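Local coordinates for enoyl-CoA hydratase/isomerase family protein (Ruegeria pomeroyi, PDB 3L3S), which probably acts as a hydro-lyase of the crotonase superfamily, whose members work mostly on acyl-CoA thioesters, at residues L9-S14 and L18-G23; I108-G113 and T196-L201. All blocks are in the same frame, centred on the assembly; numbering follows the deposited sequence.

The two contacts sit on one mixed beta-sheet of the crotonase fold, with centres 13 Å apart and nearest atoms about 6 Å apart, so they do not touch. Interaction 1 comes first along the chain and is complete before interaction 2 begins: it pairs the edge strand 9-14 with strand 17-22. Strand 53-58 lies between this hairpin and strand 107-111, on which helix 194-207 packs in interaction 2. The two helices involved cover opposite faces of the sheet, helix 32-45 the leucine side of the hairpin and helix 194-207 the other. The hairpin thus extends one edge of the sheet, and the late helix covers one of its faces.

Interaction 1: residues L9-S14 and L18-G23; sequences LGEVLS and LTLTLG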
# COMPACT_ATOMS: atom_id res chain seq x y z
N LEU B 9 13.60 -31.10 -8.53
CA LEU B 9 13.56 -29.85 -9.27
C LEU B 9 14.23 -29.98 -10.63
O LEU B 9 15.30 -30.57 -10.76
CB LEU B 9 14.31 -28.77 -8.50
CG LEU B 9 13.70 -27.42 -8.13
CD1 LEU B 9 14.84 -26.57 -7.61
CD2 LEU B 9 13.05 -26.72 -9.30
N GLY B 10 13.61 -29.35 -11.63
CA GLY B 10 14.16 -29.36 -12.98
C GLY B 10 14.79 -28.01 -13.25
O GLY B 10 14.17 -26.98 -12.99
N GLU B 11 16.03 -28.02 -13.74
CA GLU B 11 16.76 -26.79 -14.06
C GLU B 11 17.24 -26.76 -15.50
O GLU B 11 17.81 -27.74 -15.99
CB GLU B 11 17.99 -26.64 -13.15
CG GLU B 11 17.69 -26.22 -11.73
CD GLU B 11 18.90 -26.28 -10.83
OE1 GLU B 11 19.93 -25.66 -11.16
OE2 GLU B 11 18.83 -26.96 -9.80
N VAL B 12 16.96 -25.64 -16.19
CA VAL B 12 17.38 -25.42 -17.58
C VAL B 12 17.73 -23.95 -17.79
O VAL B 12 16.93 -23.06 -17.49
CB VAL B 12 16.31 -25.84 -18.67
CG1 VAL B 12 16.35 -27.33 -18.94
CG2 VAL B 12 14.91 -25.42 -18.27
N LEU B 13 18.95 -23.69 -18.28
CA LEU B 13 19.42 -22.33 -18.55
C LEU B 13 19.40 -22.04 -20.05
O LEU B 13 19.94 -22.81 -20.84
CB LEU B 13 20.84 -22.13 -18.00
CG LEU B 13 21.50 -20.75 -18.08
CD1 LEU B 13 20.81 -19.78 -17.14
CD2 LEU B 13 22.98 -20.84 -17.74
N SER B 14 18.78 -20.92 -20.42
CA SER B 14 18.67 -20.49 -21.81
C SER B 14 18.74 -18.96 -21.90
O SER B 14 17.82 -18.26 -21.45
CB SER B 14 17.35 -20.99 -22.42
OG SER B 14 17.16 -20.51 -23.74
N LEU B 18 17.07 -18.69 -16.10
CA LEU B 18 17.08 -19.97 -15.39
C LEU B 18 15.66 -20.32 -14.91
O LEU B 18 15.11 -19.67 -14.01
CB LEU B 18 18.06 -19.96 -14.20
CG LEU B 18 18.11 -21.15 -13.22
CD1 LEU B 18 18.41 -22.49 -13.89
CD2 LEU B 18 19.15 -20.87 -12.16
N THR B 19 15.09 -21.34 -15.53
CA THR B 19 13.75 -21.79 -15.21
C THR B 19 13.81 -22.96 -14.24
O THR B 19 14.48 -23.96 -14.49
CB THR B 19 12.94 -22.14 -16.49
OG1 THR B 19 12.82 -20.96 -17.29
CG2 THR B 19 11.53 -22.63 -16.15
N LEU B 20 13.15 -22.75 -13.10
CA LEU B 20 13.04 -23.72 -12.03
C LEU B 20 11.65 -24.33 -12.16
O LEU B 20 10.63 -23.68 -11.89
CB LEU B 20 13.22 -23.03 -10.67
CG LEU B 20 14.56 -22.32 -10.41
CD1 LEU B 20 14.61 -21.70 -9.00
CD2 LEU B 20 15.71 -23.29 -10.59
N THR B 21 11.62 -25.56 -12.67
CA THR B 21 10.37 -26.27 -12.87
C THR B 21 10.14 -27.28 -11.74
O THR B 21 10.77 -28.34 -11.69
CB THR B 21 10.33 -26.91 -14.29
OG1 THR B 21 10.49 -25.87 -15.27
CG2 THR B 21 9.02 -27.60 -14.54
N LEU B 22 9.26 -26.89 -10.82
CA LEU B 22 8.89 -27.69 -9.65
C LEU B 22 8.36 -29.09 -9.99
O LEU B 22 7.39 -29.24 -10.74
CB LEU B 22 7.85 -26.93 -8.82
CG LEU B 22 8.24 -26.00 -7.66
CD1 LEU B 22 9.25 -24.94 -8.05
CD2 LEU B 22 6.98 -25.36 -7.11
N GLY B 23 9.02 -30.12 -9.47
CA GLY B 23 8.59 -31.49 -9.70
C GLY B 23 7.53 -31.94 -8.71
O GLY B 23 6.82 -31.10 -8.14
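Leu9, Glu11 and Leu13 face Leu22, Leu20 and Leu18 across an antiparallel beta hairpin, the opening element of this crotonase fold and one edge of its main sheet. Gly10 and Thr21 form a hydrogen-bonded pair with both bonds made: Thr21 N reaches Gly10 O at 2.9 Å, and Gly10 N bonds Thr21 O in return. The Val12-Thr19 pair is looser. Thr19 N still bonds Val12 O at 3.2 Å, but the return bond from Val12 N to Thr19 O is weak.

Glu11 can be followed outward from its backbone. Its CB lies 4.2 Å from CD1 of Leu18, two residues before its pair partner Leu20 and on the same face of the sheet. The first torsion (chi1 -75°) sets CG opposite the carbonyl carbon, and there it meets CD2 of Leu20 at 3.7 Å, the two side chains running alongside and pointing the same way. The chain then stretches on beyond CG to the carboxylate, where OE2 makes a salt bridge to Arg44. The aliphatic part of Glu11 is thus packing material, and its charge is paired with Arg44 of helix 32-45.

Helix 32-45 covers this leucine-rich side through Leu38, Ala41 and Ala45, whereas Val12, Thr19 and Thr21 turn to the other face. Backbone bonds from Leu18, Leu20 and Leu22 to strand 53-58 carry the hairpin into the sheet. Toward the turn, Leu13 crosses Leu18 at about a right angle, its CD1 resting 4.0 Å from Leu18 CB. At the opposite end, Leu9 slants over the partner strand, and its CD2 comes within 3.9 Å of Leu20 CB and 3.7 Å of Thr21 O.

Interaction 2: residues I108-G113 and T196-L201; sequences IALVEG and THVADL
Val198 reaches from its helix between Ile108 and Leu110, presenting a different branch to each. Its CG1 meets CG2 of Ile108 at 4.0 Å, the two side chains sliding past each other in opposite directions. CG2 of Val198 instead touches CG of Leu110, also at 4.0 Å, and here the side chains lie at a slant. Leu110 CD1 adds a looser approach, 4.2 Å from Val198 CB. In Leu110, CG is swung opposite the backbone N (chi1 -162°), which places CG and CD1 against Val198.

This is alpha-on-beta packing in the core of the crotonase fold: helix 194-207 packs on strand 107-111, and the short axes of 196-201 and 108-111 run nearly antiparallel, 170° apart in direction and 9.8 Å at closest approach. Val55 and Tyr130, from the strands flanking 107-111, also touch Val198, so Val198 also meets the strands on either side.

One helical turn further on, Leu201 takes up the other end of Ile108. The Ile108 chain is extended at its second torsion (chi2 157°), carrying CD1 out to CD2 of Leu201 at 4.0 Å. Leu201 also packs on Thr170 of a neighbouring subunit.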
# COMPACT_ATOMS: atom_id res chain seq x y z
N ILE B 108 10.67 -14.37 -11.26
CA ILE B 108 9.33 -14.36 -11.87
C ILE B 108 8.60 -15.68 -11.67
O ILE B 108 9.13 -16.75 -11.99
CB ILE B 108 9.40 -14.07 -13.41
CG1 ILE B 108 10.12 -12.74 -13.68
CG2 ILE B 108 7.98 -14.01 -14.01
CD1 ILE B 108 10.71 -12.62 -15.06
N ALA B 109 7.36 -15.59 -11.21
CA ALA B 109 6.52 -16.76 -11.01
C ALA B 109 5.50 -16.91 -12.14
O ALA B 109 4.83 -15.94 -12.51
CB ALA B 109 5.83 -16.67 -9.67
N LEU B 110 5.43 -18.11 -12.72
CA LEU B 110 4.49 -18.45 -13.80
C LEU B 110 3.42 -19.36 -13.16
O LEU B 110 3.69 -20.52 -12.82
CB LEU B 110 5.23 -19.17 -14.93
CG LEU B 110 4.70 -19.33 -16.37
CD1 LEU B 110 5.85 -19.79 -17.24
CD2 LEU B 110 3.55 -20.31 -16.49
N VAL B 111 2.21 -18.81 -13.01
CA VAL B 111 1.08 -19.50 -12.38
C VAL B 111 -0.06 -19.86 -13.35
O VAL B 111 -0.67 -18.96 -13.94
CB VAL B 111 0.53 -18.64 -11.19
CG1 VAL B 111 -0.66 -19.28 -10.51
CG2 VAL B 111 1.63 -18.42 -10.18
N GLU B 112 -0.35 -21.16 -13.47
CA GLU B 112 -1.41 -21.69 -14.35
C GLU B 112 -2.61 -22.25 -13.57
O GLU B 112 -3.68 -22.46 -14.14
CB GLU B 112 -0.86 -22.83 -15.24
CG GLU B 112 0.20 -22.42 -16.24
CD GLU B 112 0.95 -23.60 -16.83
OE1 GLU B 112 1.24 -24.57 -16.09
OE2 GLU B 112 1.30 -23.55 -18.03
N GLY B 113 -2.40 -22.52 -12.28
CA GLY B 113 -3.45 -23.06 -11.44
C GLY B 113 -3.56 -22.48 -10.04
O GLY B 113 -3.32 -21.29 -9.84
N THR B 196 5.13 -17.73 -23.48
CA THR B 196 5.92 -16.80 -24.32
C THR B 196 6.11 -15.46 -23.64
O THR B 196 7.21 -14.92 -23.65
CB THR B 196 5.29 -16.54 -25.71
OG1 THR B 196 3.91 -16.16 -25.55
CG2 THR B 196 5.39 -17.77 -26.59
N HIS B 197 5.05 -14.95 -23.02
CA HIS B 197 5.06 -13.66 -22.32
C HIS B 197 6.17 -13.60 -21.26
O HIS B 197 6.93 -12.63 -21.23
CB HIS B 197 3.71 -13.39 -21.66
CG HIS B 197 3.60 -12.03 -21.03
ND1 HIS B 197 3.19 -10.92 -21.73
CD2 HIS B 197 3.85 -11.61 -19.77
CE1 HIS B 197 3.19 -9.87 -20.93
NE2 HIS B 197 3.59 -10.26 -19.73
N VAL B 198 6.22 -14.62 -20.41
CA VAL B 198 7.21 -14.75 -19.35
C VAL B 198 8.62 -14.93 -19.93
O VAL B 198 9.55 -14.26 -19.50
CB VAL B 198 6.85 -15.92 -18.39
CG1 VAL B 198 7.96 -16.18 -17.36
CG2 VAL B 198 5.56 -15.60 -17.66
N ALA B 199 8.74 -15.78 -20.94
CA ALA B 199 10.02 -16.05 -21.59
C ALA B 199 10.63 -14.82 -22.28
O ALA B 199 11.84 -14.60 -22.19
CB ALA B 199 9.88 -17.21 -22.58
N ASP B 200 9.78 -14.00 -22.90
CA ASP B 200 10.21 -12.77 -23.60
C ASP B 200 10.55 -11.67 -22.60
O ASP B 200 11.52 -10.94 -22.79
CB ASP B 200 9.11 -12.26 -24.55
CG ASP B 200 8.84 -13.21 -25.72
OD1 ASP B 200 9.75 -13.95 -26.14
OD2 ASP B 200 7.69 -13.21 -26.22
N LEU B 201 9.74 -11.58 -21.54
CA LEU B 201 9.90 -10.58 -20.48
C LEU B 201 11.19 -10.87 -19.69
O LEU B 201 11.96 -9.96 -19.39
CB LEU B 201 8.67 -10.60 -19.58
CG LEU B 201 8.37 -9.44 -18.63
CD1 LEU B 201 6.90 -9.05 -18.73
CD2 LEU B 201 8.72 -9.85 -17.21